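Local structure of G protein alpha subunit (Entamoeba histolytica, 4FID) at residues 4-12 against 161-169; 179-188 against 222-230. The protein binds guanine nucleotides as the alpha subunit of a heterotrimeric G protein and probably relays signals from membrane receptors as a GTPase switch. All blocks are in the same frame, centred on the assembly; numbering follows the deposited sequence.

Interaction 1: 4-12 against 161-169; sequences KPITVMLLG and IPFHLIDVG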
# COMPACT_ATOMS: atom_id res chain seq x y z
N LYS A 4 9.59 10.94 27.12
CA LYS A 4 9.88 10.88 25.69
C LYS A 4 9.10 9.78 24.96
O LYS A 4 8.98 8.66 25.45
CB LYS A 4 11.39 10.73 25.46
CG LYS A 4 12.16 12.04 25.68
CD LYS A 4 13.65 11.87 25.42
CE LYS A 4 14.46 11.93 26.72
NZ LYS A 4 14.56 13.30 27.30
N PRO A 5 8.56 10.11 23.77
CA PRO A 5 7.63 9.25 23.01
C PRO A 5 8.30 7.99 22.46
O PRO A 5 9.51 7.99 22.22
CB PRO A 5 7.20 10.14 21.85
CG PRO A 5 8.36 11.04 21.64
CD PRO A 5 8.90 11.33 23.02
N ILE A 6 7.52 6.93 22.29
CA ILE A 6 8.00 5.74 21.62
C ILE A 6 8.13 6.03 20.12
O ILE A 6 7.18 6.50 19.46
CB ILE A 6 7.05 4.55 21.83
CG1 ILE A 6 6.92 4.23 23.32
CG2 ILE A 6 7.53 3.32 21.05
CD1 ILE A 6 6.16 2.94 23.58
N THR A 7 9.31 5.75 19.58
CA THR A 7 9.60 6.07 18.20
C THR A 7 9.49 4.87 17.27
O THR A 7 10.03 3.80 17.52
CB THR A 7 10.97 6.73 18.10
OG1 THR A 7 10.90 8.00 18.74
CG2 THR A 7 11.37 6.92 16.64
N VAL A 8 8.78 5.07 16.17
CA VAL A 8 8.53 4.00 15.22
C VAL A 8 8.88 4.51 13.85
O VAL A 8 8.46 5.59 13.45
CB VAL A 8 7.05 3.62 15.22
CG1 VAL A 8 6.79 2.58 14.15
CG2 VAL A 8 6.64 3.11 16.60
N MSE A 9 9.64 3.71 13.12
CA MSE A 9 10.11 4.08 11.78
C MSE A 9 9.52 3.14 10.74
O MSE A 9 9.67 1.92 10.86
CB MSE A 9 11.63 4.03 11.74
CG MSE A 9 12.22 4.34 10.39
SE MSE A 9 14.18 4.46 10.34
CE MSE A 9 14.47 6.23 11.12
N LEU A 10 8.82 3.69 9.75
CA LEU A 10 8.30 2.88 8.65
C LEU A 10 9.27 2.85 7.49
O LEU A 10 9.63 3.90 6.95
CB LEU A 10 6.96 3.42 8.14
CG LEU A 10 5.74 3.22 9.05
CD1 LEU A 10 4.51 3.68 8.32
CD2 LEU A 10 5.62 1.78 9.49
N LEU A 11 9.69 1.65 7.11
CA LEU A 11 10.48 1.41 5.90
C LEU A 11 9.72 0.55 4.91
O LEU A 11 8.83 -0.19 5.28
CB LEU A 11 11.79 0.69 6.22
CG LEU A 11 13.01 1.41 6.85
CD1 LEU A 11 13.16 2.85 6.43
CD2 LEU A 11 12.99 1.30 8.36
N GLY A 12 10.10 0.60 3.64
CA GLY A 12 9.57 -0.35 2.71
C GLY A 12 10.02 -0.04 1.32
O GLY A 12 10.67 0.96 1.13
N ILE A 161 -0.33 6.83 25.63
CA ILE A 161 1.09 6.56 25.50
C ILE A 161 1.49 7.30 24.23
O ILE A 161 0.87 7.11 23.18
CB ILE A 161 1.36 5.06 25.29
CG1 ILE A 161 0.95 4.25 26.51
CG2 ILE A 161 2.83 4.80 24.98
CD1 ILE A 161 0.95 2.77 26.26
N PRO A 162 2.51 8.17 24.32
CA PRO A 162 2.95 8.97 23.18
C PRO A 162 3.80 8.19 22.15
O PRO A 162 4.76 7.52 22.52
CB PRO A 162 3.80 10.05 23.83
CG PRO A 162 4.39 9.36 25.03
CD PRO A 162 3.33 8.39 25.52
N PHE A 163 3.43 8.28 20.87
CA PHE A 163 4.22 7.70 19.79
C PHE A 163 4.70 8.75 18.79
O PHE A 163 4.04 9.76 18.55
CB PHE A 163 3.43 6.62 19.06
CG PHE A 163 3.40 5.31 19.79
CD1 PHE A 163 4.12 4.24 19.32
CD2 PHE A 163 2.64 5.16 20.94
CE1 PHE A 163 4.09 3.02 20.00
CE2 PHE A 163 2.60 3.95 21.62
CZ PHE A 163 3.32 2.88 21.15
N HIS A 164 5.86 8.50 18.20
CA HIS A 164 6.37 9.36 17.14
C HIS A 164 6.69 8.49 15.93
O HIS A 164 7.41 7.49 16.03
CB HIS A 164 7.59 10.14 17.61
CG HIS A 164 8.16 11.04 16.57
ND1 HIS A 164 7.59 12.26 16.24
CD2 HIS A 164 9.26 10.92 15.78
CE1 HIS A 164 8.31 12.84 15.29
NE2 HIS A 164 9.33 12.05 15.00
N LEU A 165 6.13 8.86 14.78
CA LEU A 165 6.17 8.02 13.60
C LEU A 165 7.07 8.70 12.58
O LEU A 165 6.86 9.87 12.26
CB LEU A 165 4.74 7.83 13.06
CG LEU A 165 4.37 6.77 12.00
CD1 LEU A 165 4.90 7.16 10.64
CD2 LEU A 165 4.88 5.39 12.37
N ILE A 166 8.09 7.98 12.11
CA ILE A 166 8.97 8.49 11.06
C ILE A 166 8.77 7.67 9.81
O ILE A 166 9.12 6.49 9.77
CB ILE A 166 10.45 8.37 11.45
CG1 ILE A 166 10.69 9.09 12.79
CG2 ILE A 166 11.37 8.89 10.29
CD1 ILE A 166 12.00 8.74 13.44
N ASP A 167 8.19 8.30 8.78
CA ASP A 167 7.90 7.61 7.51
C ASP A 167 8.99 7.92 6.49
O ASP A 167 9.06 9.03 5.96
CB ASP A 167 6.52 8.03 7.00
CG ASP A 167 6.17 7.44 5.65
OD1 ASP A 167 5.14 7.86 5.09
OD2 ASP A 167 6.90 6.57 5.13
N VAL A 168 9.86 6.94 6.23
CA VAL A 168 10.99 7.16 5.33
C VAL A 168 10.66 6.73 3.91
O VAL A 168 10.47 5.56 3.65
CB VAL A 168 12.25 6.39 5.79
CG1 VAL A 168 13.43 6.80 4.94
CG2 VAL A 168 12.54 6.64 7.26
N GLY A 169 10.60 7.68 2.98
CA GLY A 169 10.32 7.37 1.59
C GLY A 169 11.56 7.52 0.72
O GLY A 169 12.66 7.15 1.13
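I6 O takes the amide of H164, N to O 2.7 Å, and also lies close to the CA of F163. V8 O accepts I166 N at 2.8 Å, with the CA of L165 as a weaker CH...O neighbour. Six backbone bonds in all run between segments 4-12 and 161-169, from I6 N to P162 O through to V168 N to L10 O at 3.1 Å. Strands 6-12 and 162-167 are neighbouring parallel strands of the Ras-like sheet of G-alpha; 152-157 lies beyond 162-167, and 187-193 beyond 6-12. The strand 6-12 leads into the P-loop, and strand 162-167 ends at D167, whose carboxylate forms a salt bridge with K18 near the GDP. Above the ring of F163 sits I6 CB, a CH-pi contact 4.0 Å from the centroid. V8 CG2 comes to the ring edge in plane, and I6 CD1 reaches F163 CZ at 3.7 Å. Helix 312-332 also packs on I6 and F163. On the opposite sheet face T7 CG2 meets I166 CD1 at 3.7 Å. With T7 OG1 beside the backbone N (chi1 -67°), CG2 falls anti to that N. M9 is a selenomethionine; its CG lies 3.9 Å from V168 CG2. H164 turns its ring nitrogens to D155 and E153.

Interaction 2: 179-188 against 222-230; sequences VSFFSDVDCA and TNEFLKGAV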
# COMPACT_ATOMS: atom_id res chain seq x y z
N VAL A 179 17.90 6.69 7.54
CA VAL A 179 17.94 5.64 8.55
C VAL A 179 18.97 5.95 9.64
O VAL A 179 18.67 5.80 10.83
CB VAL A 179 18.23 4.26 7.93
CG1 VAL A 179 18.78 3.34 9.00
CG2 VAL A 179 16.98 3.67 7.30
N SER A 180 20.17 6.39 9.25
CA SER A 180 21.25 6.68 10.19
C SER A 180 21.20 8.07 10.81
O SER A 180 22.03 8.40 11.67
CB SER A 180 22.61 6.47 9.52
OG SER A 180 22.83 7.40 8.47
N PHE A 181 20.25 8.89 10.37
CA PHE A 181 20.13 10.24 10.89
C PHE A 181 19.34 10.20 12.18
O PHE A 181 19.70 10.85 13.16
CB PHE A 181 19.46 11.15 9.86
CG PHE A 181 18.87 12.41 10.42
CD1 PHE A 181 17.58 12.42 10.92
CD2 PHE A 181 19.58 13.60 10.40
CE1 PHE A 181 17.02 13.59 11.41
CE2 PHE A 181 19.03 14.77 10.90
CZ PHE A 181 17.75 14.77 11.38
N PHE A 182 18.29 9.38 12.19
CA PHE A 182 17.45 9.22 13.37
C PHE A 182 18.10 8.32 14.43
O PHE A 182 18.44 7.15 14.18
CB PHE A 182 16.06 8.71 12.97
CG PHE A 182 15.26 9.71 12.20
CD1 PHE A 182 15.14 9.61 10.83
CD2 PHE A 182 14.69 10.80 12.85
CE1 PHE A 182 14.43 10.57 10.12
CE2 PHE A 182 13.98 11.76 12.15
CZ PHE A 182 13.85 11.64 10.78
N SER A 183 18.29 8.90 15.62
CA SER A 183 18.90 8.18 16.73
C SER A 183 17.83 7.66 17.70
O SER A 183 16.77 8.28 17.87
CB SER A 183 19.89 9.07 17.49
OG SER A 183 21.13 9.18 16.80
N ASP A 184 18.12 6.51 18.32
CA ASP A 184 17.26 5.98 19.37
C ASP A 184 15.87 5.62 18.84
O ASP A 184 14.85 6.05 19.39
CB ASP A 184 17.13 6.99 20.52
CG ASP A 184 18.47 7.26 21.22
OD1 ASP A 184 19.32 6.34 21.28
OD2 ASP A 184 18.66 8.39 21.71
N VAL A 185 15.84 4.83 17.76
CA VAL A 185 14.57 4.32 17.24
C VAL A 185 14.19 3.05 17.99
O VAL A 185 14.97 2.10 18.06
CB VAL A 185 14.66 4.07 15.72
CG1 VAL A 185 13.42 3.35 15.23
CG2 VAL A 185 14.83 5.38 14.99
N ASP A 186 12.99 3.02 18.56
CA ASP A 186 12.60 1.88 19.39
C ASP A 186 12.15 0.69 18.56
O ASP A 186 12.37 -0.47 18.93
CB ASP A 186 11.53 2.29 20.41
CG ASP A 186 12.01 3.43 21.31
OD1 ASP A 186 13.13 3.32 21.84
OD2 ASP A 186 11.28 4.43 21.45
N CYS A 187 11.53 1.00 17.42
CA CYS A 187 10.95 -0.01 16.57
C CYS A 187 11.03 0.36 15.09
O CYS A 187 10.74 1.48 14.69
CB CYS A 187 9.49 -0.24 16.97
SG CYS A 187 8.59 -1.33 15.87
N ALA A 188 11.44 -0.61 14.28
CA ALA A 188 11.48 -0.43 12.85
C ALA A 188 10.42 -1.34 12.23
O ALA A 188 10.45 -2.53 12.43
CB ALA A 188 12.87 -0.76 12.33
N THR A 222 20.65 -5.98 9.34
CA THR A 222 22.05 -5.87 9.68
C THR A 222 22.52 -4.42 9.88
O THR A 222 23.67 -4.19 10.25
CB THR A 222 22.97 -6.60 8.66
OG1 THR A 222 22.70 -6.12 7.33
CG2 THR A 222 22.74 -8.10 8.72
N ASN A 223 21.64 -3.46 9.66
CA ASN A 223 21.99 -2.05 9.80
C ASN A 223 22.39 -1.72 11.23
O ASN A 223 21.60 -1.94 12.16
CB ASN A 223 20.81 -1.18 9.37
CG ASN A 223 21.17 0.28 9.24
OD1 ASN A 223 21.74 0.89 10.16
ND2 ASN A 223 20.84 0.86 8.09
N GLU A 224 23.60 -1.20 11.42
CA GLU A 224 24.11 -0.97 12.77
C GLU A 224 23.43 0.17 13.53
O GLU A 224 23.46 0.21 14.75
CB GLU A 224 25.64 -0.79 12.78
CG GLU A 224 26.38 -2.01 12.20
CD GLU A 224 27.74 -2.30 12.86
OE1 GLU A 224 28.76 -1.69 12.46
OE2 GLU A 224 27.78 -3.15 13.77
N PHE A 225 22.78 1.09 12.82
CA PHE A 225 22.04 2.16 13.50
C PHE A 225 20.69 1.66 14.01
O PHE A 225 20.10 2.27 14.89
CB PHE A 225 21.86 3.37 12.58
CG PHE A 225 23.12 3.75 11.86
CD1 PHE A 225 24.15 4.40 12.55
CD2 PHE A 225 23.30 3.43 10.51
CE1 PHE A 225 25.33 4.75 11.91
CE2 PHE A 225 24.49 3.77 9.85
CZ PHE A 225 25.51 4.43 10.55
N LEU A 226 20.23 0.53 13.47
CA LEU A 226 18.96 -0.03 13.88
C LEU A 226 19.09 -1.19 14.87
O LEU A 226 18.11 -1.88 15.15
CB LEU A 226 18.14 -0.48 12.66
CG LEU A 226 17.58 0.66 11.83
CD1 LEU A 226 16.69 0.09 10.75
CD2 LEU A 226 16.82 1.66 12.73
N LYS A 227 20.30 -1.42 15.36
CA LYS A 227 20.44 -2.33 16.50
C LYS A 227 19.67 -1.73 17.67
O LYS A 227 19.63 -0.50 17.86
CB LYS A 227 21.91 -2.54 16.89
CG LYS A 227 22.76 -3.22 15.84
CD LYS A 227 22.10 -4.49 15.30
CE LYS A 227 23.01 -5.20 14.31
NZ LYS A 227 22.48 -6.54 13.93
N GLY A 228 19.06 -2.60 18.46
CA GLY A 228 18.29 -2.14 19.59
C GLY A 228 16.83 -2.01 19.23
O GLY A 228 15.97 -2.14 20.11
N ALA A 229 16.55 -1.75 17.95
CA ALA A 229 15.16 -1.61 17.50
C ALA A 229 14.48 -2.95 17.24
O ALA A 229 15.05 -3.83 16.60
CB ALA A 229 15.06 -0.70 16.28
N VAL A 230 13.27 -3.09 17.76
CA VAL A 230 12.40 -4.23 17.45
C VAL A 230 12.10 -4.24 15.96
O VAL A 230 11.82 -3.20 15.37
CB VAL A 230 11.05 -4.16 18.21
CG1 VAL A 230 10.36 -5.51 18.19
CG2 VAL A 230 11.28 -3.75 19.63
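The F225 ring carries S180 CB over one face, a CH-pi contact 3.4 Å from the centroid and 19° off the normal. The carbon sits toward the CD2-CE2 side of the ring. F225 CG lies anti to its carbonyl carbon (chi1 -46°), which brings the ring under S180. The amide of N223 is the other flat group. Its ND2 lies against V179 CG1, and its OD1 accepts F225 N at 2.9 Å in the carbonyl plane. This Asx turn ties down the start of the loop. Further in, L226 reaches V179 with CG, 4.1 Å from CG1, and A188 CB with CD1. A type II turn from L226 to A229 then swings the chain to the strand. A229 CB packs against V185. Here the parallel pairing of strands 187-193 and 230-236 begins, in the central sheet of the Ras-like domain. V230 N binds D186 O at 3.0 Å. A188 N binds V230 O at 2.8 Å. The OD2 of D186 accepts a hydrogen bond from T7 N in strand 6-12. Both directional bonds between the segments are thus backbone to backbone, while V179, V185, L226 and A229 meet through van der Waals contact and S180 meets F225 through CH-pi.

The chain starts with strand 6-12, runs through the P-loop and a long stretch, about half of it helical, that ends with strand 152-157, and returns as strand 162-167, where interaction 1 closes a loop of 148 residues. Interaction 2 opens afterwards, at 179, and closes a shorter loop of 33 residues holding the rest of strand 187-193 and nearly all of helix 209-222. The two loops lie in series and neither nests in the other. They meet in space: M9 N probably bonds C187 O, and F182 packs on M9 and I166. Interaction 1 joins 162-167 to 6-12, interaction 2 joins 187-193 to 230-236, and the pairing of 6-12 with 187-193 links the two.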